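Local structure of esterase (Thermotoga maritima, 3DOH) at residues H138-F147 with N190-V201. The protein probably hydrolyses carboxylic esters, as a thermostable esterase that joins an immunoglobulin-like domain to an alpha/beta-hydrolase domain. Sequence-based numbering, arbitrary orientation.
With SO4 (sulfate ion), chain G.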
ATOM      1  N   HIS A 138     -11.252  33.197 -16.960  1.00 34.53           N
ATOM      2  CA  HIS A 138     -12.341  32.346 -16.494  1.00 33.68           C
ATOM      3  C   HIS A 138     -13.023  31.636 -17.658  1.00 33.39           C
ATOM      4  O   HIS A 138     -13.892  32.204 -18.320  1.00 33.43           O
ATOM      5  CB  HIS A 138     -13.363  33.169 -15.706  1.00 32.77           C
ATOM      6  CG  HIS A 138     -12.762  33.983 -14.603  1.00 34.12           C
ATOM      7  ND1 HIS A 138     -13.009  35.330 -14.454  1.00 32.09           N
ATOM      8  CD2 HIS A 138     -11.926  33.640 -13.595  1.00 33.45           C
ATOM      9  CE1 HIS A 138     -12.350  35.783 -13.402  1.00 30.81           C
ATOM     10  NE2 HIS A 138     -11.686  34.776 -12.863  1.00 30.98           N
ATOM     11  N   LEU A 139     -12.624  30.393 -17.902  1.00 33.33           N
ATOM     12  CA  LEU A 139     -12.876  29.745 -19.184  1.00 33.45           C
ATOM     13  C   LEU A 139     -14.345  29.364 -19.330  1.00 33.23           C
ATOM     14  O   LEU A 139     -14.779  28.324 -18.835  1.00 32.66           O
ATOM     15  CB  LEU A 139     -11.993  28.504 -19.339  1.00 33.50           C
ATOM     16  CG  LEU A 139     -10.611  28.729 -19.956  1.00 32.19           C
ATOM     17  CD1 LEU A 139      -9.849  27.416 -20.059  1.00 30.71           C
ATOM     18  CD2 LEU A 139     -10.731  29.391 -21.319  1.00 30.39           C
ATOM     19  N   ILE A 140     -15.106  30.213 -20.013  1.00 33.37           N
ATOM     20  CA  ILE A 140     -16.519  29.950 -20.257  1.00 33.65           C
ATOM     21  C   ILE A 140     -17.404  30.879 -19.432  1.00 34.95           C
ATOM     22  O   ILE A 140     -18.478  31.284 -19.874  1.00 37.06           O
ATOM     23  CB  ILE A 140     -16.885  28.488 -19.935  1.00 33.37           C
ATOM     24  CG1 ILE A 140     -16.005  27.529 -20.739  1.00 32.60           C
ATOM     25  CG2 ILE A 140     -18.357  28.233 -20.218  1.00 32.21           C
ATOM     26  CD1 ILE A 140     -16.351  27.471 -22.211  1.00 30.88           C
ATOM     27  N   ILE A 141     -16.943  31.212 -18.230  1.00 35.09           N
ATOM     28  CA  ILE A 141     -17.592  32.235 -17.419  1.00 33.93           C
ATOM     29  C   ILE A 141     -17.363  33.626 -17.999  1.00 33.96           C
ATOM     30  O   ILE A 141     -18.143  34.547 -17.754  1.00 34.13           O
ATOM     31  CB  ILE A 141     -17.085  32.206 -15.964  1.00 33.57           C
ATOM     32  CG1 ILE A 141     -17.751  31.067 -15.190  1.00 32.72           C
ATOM     33  CG2 ILE A 141     -17.344  33.541 -15.284  1.00 33.92           C
ATOM     34  CD1 ILE A 141     -17.353  31.006 -13.732  1.00 31.48           C
ATOM     35  N   ASP A 142     -16.290  33.772 -18.769  1.00 33.04           N
ATOM     36  CA  ASP A 142     -15.990  35.022 -19.425  1.00 33.14           C
ATOM     37  C   ASP A 142     -16.729  35.226 -20.755  1.00 32.47           C
ATOM     38  O   ASP A 142     -16.614  36.278 -21.330  1.00 32.74           O
ATOM     39  CB  ASP A 142     -14.477  35.176 -19.596  1.00 33.18           C
ATOM     40  CG  ASP A 142     -13.889  34.143 -20.570  1.00 35.07           C
ATOM     41  OD1 ASP A 142     -14.676  33.294 -21.129  1.00 32.97           O
ATOM     42  OD2 ASP A 142     -12.634  34.190 -20.757  1.00 34.91           O
ATOM     43  N   ASP A 143     -17.489  34.246 -21.237  1.00 32.55           N
ATOM     44  CA  ASP A 143     -18.401  34.499 -22.370  1.00 32.75           C
ATOM     45  C   ASP A 143     -19.785  35.004 -22.009  1.00 32.78           C
ATOM     46  O   ASP A 143     -20.554  35.341 -22.910  1.00 33.93           O
ATOM     47  CB  ASP A 143     -18.597  33.272 -23.261  1.00 32.51           C
ATOM     48  CG  ASP A 143     -17.303  32.686 -23.727  1.00 32.83           C
ATOM     49  OD1 ASP A 143     -16.515  33.432 -24.342  1.00 35.92           O
ATOM     50  OD2 ASP A 143     -17.068  31.476 -23.476  1.00 31.89           O
ATOM     51  N   PHE A 144     -20.119  34.989 -20.723  1.00 32.58           N
ATOM     52  CA  PHE A 144     -21.398  35.470 -20.206  1.00 32.42           C
ATOM     53  C   PHE A 144     -21.169  36.906 -19.843  1.00 33.00           C
ATOM     54  O   PHE A 144     -20.457  37.206 -18.873  1.00 33.74           O
ATOM     55  CB  PHE A 144     -21.785  34.772 -18.880  1.00 31.91           C
ATOM     56  CG  PHE A 144     -22.295  33.378 -19.031  1.00 29.82           C
ATOM     57  CD1 PHE A 144     -21.475  32.364 -19.544  1.00 27.73           C
ATOM     58  CD2 PHE A 144     -23.599  33.062 -18.637  1.00 29.99           C
ATOM     59  CE1 PHE A 144     -21.931  31.074 -19.705  1.00 25.13           C
ATOM     60  CE2 PHE A 144     -24.089  31.737 -18.781  1.00 30.64           C
ATOM     61  CZ  PHE A 144     -23.234  30.737 -19.311  1.00 29.98           C
ATOM     62  N   LEU A 145     -21.777  37.790 -20.606  1.00 33.28           N
ATOM     63  CA  LEU A 145     -21.878  39.204 -20.259  1.00 33.01           C
ATOM     64  C   LEU A 145     -22.539  39.410 -18.910  1.00 33.24           C
ATOM     65  O   LEU A 145     -23.427  38.657 -18.520  1.00 33.57           O
ATOM     66  CB  LEU A 145     -22.712  39.898 -21.330  1.00 32.91           C
ATOM     67  CG  LEU A 145     -22.124  39.777 -22.727  1.00 31.77           C
ATOM     68  CD1 LEU A 145     -23.174  40.040 -23.770  1.00 29.29           C
ATOM     69  CD2 LEU A 145     -20.927  40.719 -22.814  1.00 30.35           C
ATOM     70  N   ALA A 146     -22.088  40.430 -18.193  1.00 34.21           N
ATOM     71  CA  ALA A 146     -22.679  40.802 -16.906  1.00 35.18           C
ATOM     72  C   ALA A 146     -23.636  41.968 -17.102  1.00 35.78           C
ATOM     73  O   ALA A 146     -23.348  42.891 -17.851  1.00 36.61           O
ATOM     74  CB  ALA A 146     -21.599  41.155 -15.901  1.00 34.60           C
ATOM     75  N   PHE A 147     -24.790  41.893 -16.461  1.00 36.53           N
ATOM     76  CA  PHE A 147     -25.780  42.950 -16.514  1.00 37.45           C
ATOM     77  C   PHE A 147     -26.412  43.009 -15.141  1.00 38.28           C
ATOM     78  O   PHE A 147     -26.300  42.052 -14.370  1.00 38.47           O
ATOM     79  CB  PHE A 147     -26.846  42.639 -17.579  1.00 37.13           C
ATOM     80  CG  PHE A 147     -26.351  42.760 -18.989  1.00 37.74           C
ATOM     81  CD1 PHE A 147     -25.935  43.989 -19.500  1.00 39.62           C
ATOM     82  CD2 PHE A 147     -26.292  41.645 -19.820  1.00 37.36           C
ATOM     83  CE1 PHE A 147     -25.472  44.092 -20.842  1.00 40.42           C
ATOM     84  CE2 PHE A 147     -25.825  41.732 -21.152  1.00 34.50           C
ATOM     85  CZ  PHE A 147     -25.428  42.944 -21.661  1.00 37.38           C
ATOM     86  N   ASN A 190     -22.634  38.693  -8.815  1.00 30.11           N
ATOM     87  CA  ASN A 190     -22.870  38.257 -10.181  1.00 29.65           C
ATOM     88  C   ASN A 190     -21.860  37.196 -10.698  1.00 29.75           C
ATOM     89  O   ASN A 190     -21.617  37.087 -11.913  1.00 30.03           O
ATOM     90  CB  ASN A 190     -22.890  39.466 -11.123  1.00 29.16           C
ATOM     91  CG  ASN A 190     -23.881  39.303 -12.250  1.00 29.36           C
ATOM     92  OD1 ASN A 190     -24.511  38.255 -12.381  1.00 31.70           O
ATOM     93  ND2 ASN A 190     -24.032  40.329 -13.075  1.00 28.59           N
ATOM     94  N   TYR A 191     -21.265  36.422  -9.801  1.00 29.46           N
ATOM     95  CA  TYR A 191     -20.276  35.437 -10.233  1.00 29.37           C
ATOM     96  C   TYR A 191     -20.638  34.048  -9.733  1.00 28.87           C
ATOM     97  O   TYR A 191     -20.704  33.085 -10.497  1.00 28.77           O
ATOM     98  CB  TYR A 191     -18.881  35.827  -9.739  1.00 29.13           C
ATOM     99  CG  TYR A 191     -17.756  35.114 -10.452  1.00 29.32           C
ATOM    100  CD1 TYR A 191     -17.092  35.711 -11.516  1.00 28.52           C
ATOM    101  CD2 TYR A 191     -17.356  33.842 -10.063  1.00 31.13           C
ATOM    102  CE1 TYR A 191     -16.063  35.063 -12.172  1.00 28.38           C
ATOM    103  CE2 TYR A 191     -16.328  33.185 -10.712  1.00 30.34           C
ATOM    104  CZ  TYR A 191     -15.685  33.800 -11.765  1.00 29.99           C
ATOM    105  OH  TYR A 191     -14.661  33.150 -12.416  1.00 29.72           O
ATOM    106  N   LEU A 192     -20.869  33.970  -8.431  1.00 29.08           N
ATOM    107  CA  LEU A 192     -21.275  32.737  -7.748  1.00 28.74           C
ATOM    108  C   LEU A 192     -22.193  31.811  -8.524  1.00 27.96           C
ATOM    109  O   LEU A 192     -21.928  30.604  -8.582  1.00 28.15           O
ATOM    110  CB  LEU A 192     -21.929  33.083  -6.428  1.00 28.50           C
ATOM    111  CG  LEU A 192     -21.166  32.656  -5.180  1.00 30.28           C
ATOM    112  CD1 LEU A 192     -19.669  32.338  -5.408  1.00 28.72           C
ATOM    113  CD2 LEU A 192     -21.358  33.727  -4.134  1.00 29.06           C
ATOM    114  N   GLN A 193     -23.233  32.377  -9.139  1.00 26.74           N
ATOM    115  CA  GLN A 193     -24.363  31.581  -9.662  1.00 25.96           C
ATOM    116  C   GLN A 193     -24.001  30.892 -10.967  1.00 24.98           C
ATOM    117  O   GLN A 193     -24.742  30.041 -11.512  1.00 24.27           O
ATOM    118  CB  GLN A 193     -25.653  32.430  -9.779  1.00 25.99           C
ATOM    119  CG  GLN A 193     -25.820  33.278 -11.034  1.00 27.55           C
ATOM    120  CD  GLN A 193     -25.055  34.587 -10.978  1.00 30.55           C
ATOM    121  OE1 GLN A 193     -24.185  34.775 -10.119  1.00 32.17           O
ATOM    122  NE2 GLN A 193     -25.374  35.506 -11.895  1.00 30.36           N
ATOM    123  N   VAL A 194     -22.819  31.253 -11.436  1.00 23.98           N
ATOM    124  CA  VAL A 194     -22.328  30.781 -12.687  1.00 23.09           C
ATOM    125  C   VAL A 194     -21.068  29.931 -12.409  1.00 23.38           C
ATOM    126  O   VAL A 194     -20.552  29.264 -13.295  1.00 25.30           O
ATOM    127  CB  VAL A 194     -22.149  32.034 -13.625  1.00 23.04           C
ATOM    128  CG1 VAL A 194     -20.714  32.272 -14.067  1.00 22.96           C
ATOM    129  CG2 VAL A 194     -23.136  32.019 -14.787  1.00 20.34           C
ATOM    130  N   ALA A 195     -20.592  29.915 -11.174  1.00 21.97           N
ATOM    131  CA  ALA A 195     -19.351  29.257 -10.886  1.00 21.25           C
ATOM    132  C   ALA A 195     -19.511  28.113  -9.881  1.00 21.55           C
ATOM    133  O   ALA A 195     -18.665  27.219  -9.785  1.00 20.80           O
ATOM    134  CB  ALA A 195     -18.371  30.249 -10.376  1.00 21.13           C
ATOM    135  N   GLY A 196     -20.600  28.133  -9.133  1.00 22.05           N
ATOM    136  CA  GLY A 196     -20.796  27.141  -8.079  1.00 22.77           C
ATOM    137  C   GLY A 196     -20.998  25.726  -8.582  1.00 23.73           C
ATOM    138  O   GLY A 196     -20.661  24.787  -7.883  1.00 24.12           O
ATOM    139  N   ASN A 197     -21.519  25.569  -9.802  1.00 24.36           N
ATOM    140  CA  ASN A 197     -21.721  24.252 -10.456  1.00 25.15           C
ATOM    141  C   ASN A 197     -21.881  24.439 -11.985  1.00 25.17           C
ATOM    142  O   ASN A 197     -21.749  25.558 -12.465  1.00 25.78           O
ATOM    143  CB  ASN A 197     -22.925  23.556  -9.847  1.00 24.17           C
ATOM    144  CG  ASN A 197     -24.107  24.486  -9.726  1.00 27.12           C
ATOM    145  OD1 ASN A 197     -24.689  24.642  -8.636  1.00 31.80           O
ATOM    146  ND2 ASN A 197     -24.487  25.115 -10.849  1.00 26.21           N
ATOM    147  N   ARG A 198     -22.159  23.379 -12.740  1.00 25.13           N
ATOM    148  CA  ARG A 198     -22.132  23.452 -14.194  1.00 25.64           C
ATOM    149  C   ARG A 198     -23.513  23.866 -14.716  1.00 25.48           C
ATOM    150  O   ARG A 198     -23.823  23.756 -15.907  1.00 24.94           O
ATOM    151  CB  ARG A 198     -21.663  22.113 -14.804  1.00 25.87           C
ATOM    152  CG  ARG A 198     -20.113  21.858 -14.896  1.00 26.87           C
ATOM    153  CD  ARG A 198     -19.692  21.189 -16.250  1.00 28.47           C
ATOM    154  NE  ARG A 198     -18.332  21.587 -16.683  1.00 39.64           N
ATOM    155  CZ  ARG A 198     -17.232  20.788 -16.713  1.00 45.16           C
ATOM    156  NH1 ARG A 198     -17.291  19.489 -16.347  1.00 46.32           N
ATOM    157  NH2 ARG A 198     -16.037  21.279 -17.115  1.00 43.48           N
ATOM    158  N   GLY A 199     -24.347  24.376 -13.808  1.00 26.08           N
ATOM    159  CA  GLY A 199     -25.761  24.691 -14.114  1.00 25.15           C
ATOM    160  C   GLY A 199     -26.009  25.672 -15.238  1.00 24.78           C
ATOM    161  O   GLY A 199     -26.981  25.531 -16.005  1.00 24.62           O
ATOM    162  N   ALA A 200     -25.134  26.672 -15.353  1.00 24.47           N
ATOM    163  CA  ALA A 200     -25.314  27.712 -16.373  1.00 24.41           C
ATOM    164  C   ALA A 200     -24.468  27.370 -17.590  1.00 24.71           C
ATOM    165  O   ALA A 200     -24.880  27.488 -18.729  1.00 24.36           O
ATOM    166  CB  ALA A 200     -24.916  29.083 -15.819  1.00 23.29           C
ATOM    167  N   VAL A 201     -23.284  26.887 -17.293  1.00 24.66           N
ATOM    168  CA  VAL A 201     -22.182  26.860 -18.193  1.00 24.43           C
ATOM    169  C   VAL A 201     -22.227  25.659 -19.150  1.00 23.98           C
ATOM    170  O   VAL A 201     -21.779  25.733 -20.298  1.00 24.69           O
ATOM    171  CB  VAL A 201     -20.944  26.872 -17.271  1.00 25.29           C
ATOM    172  CG1 VAL A 201     -20.053  25.671 -17.450  1.00 25.90           C
ATOM    173  CG2 VAL A 201     -20.272  28.236 -17.243  1.00 23.60           C
TER
HETATM  174  S   SO4 G 404     -15.381  37.508 -16.091  1.00 49.65           S
HETATM  175  O1  SO4 G 404     -16.129  37.502 -14.834  1.00 50.49           O
HETATM  176  O2  SO4 G 404     -14.388  38.583 -15.986  1.00 50.93           O
HETATM  177  O3  SO4 G 404     -16.270  37.733 -17.239  1.00 48.32           O
HETATM  178  O4  SO4 G 404     -14.697  36.221 -16.269  1.00 50.16           O
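Tyr191 swings its ring away from its own backbone N (chi1 -163°), which carries the hydroxyl end to His138, whose own ring is set beside the backbone N (chi1 -52°) and turns one face to meet it. The two form a T-shaped (edge-to-face) pair, centroids 5.1 Å apart and planes at 77°, with Tyr191 OH over the rim of the imidazole, 3.0 Å from His138 CG. The hydroxyl is hydrogen-bonded to Glu20. At its own edge the imidazole donates from His138 ND1 to O4 of a sulfate, 2.6 Å away, while NE2 bonds Glu136. Replacing this histidine by an alanine would probably leave the tyrosine edge without its aromatic face and the sulfate without its imidazole donor.

Ile141 packs against the hydroxyl end of the same tyrosine ring, its side chain crossing that of Tyr191 at about a right angle, CG2 3.7 Å from Tyr191 CE1, and its CD1 pushes on to Ala195 CB. Along its flank, Ile141 CG1 packs 3.4 Å from Val194 CG1. Ile141 sits in the bend between strand 129-139, which pairs into the sheet of the N-terminal, probably immunoglobulin-like domain, and strand 144-150, an outermost strand of the hydrolase sheet, so segment 190-201 appears to pack against the connection between the two domains.

Beyond the bend, Phe144 presents a ring face to Val194 CG2, and its edge points at the backbone of Ala200, CZ lying 3.7 Å from Ala200 O. Val201 CG2 touches both Phe144 CE1 and Ile140 CG2, 3.5 Å from the latter. Farther along the strand, Asn190 ND2 makes a weak, bent hydrogen bond to Phe147 O (3.1 Å), while its OD1 accepts an in-plane bond from Gln193 NE2.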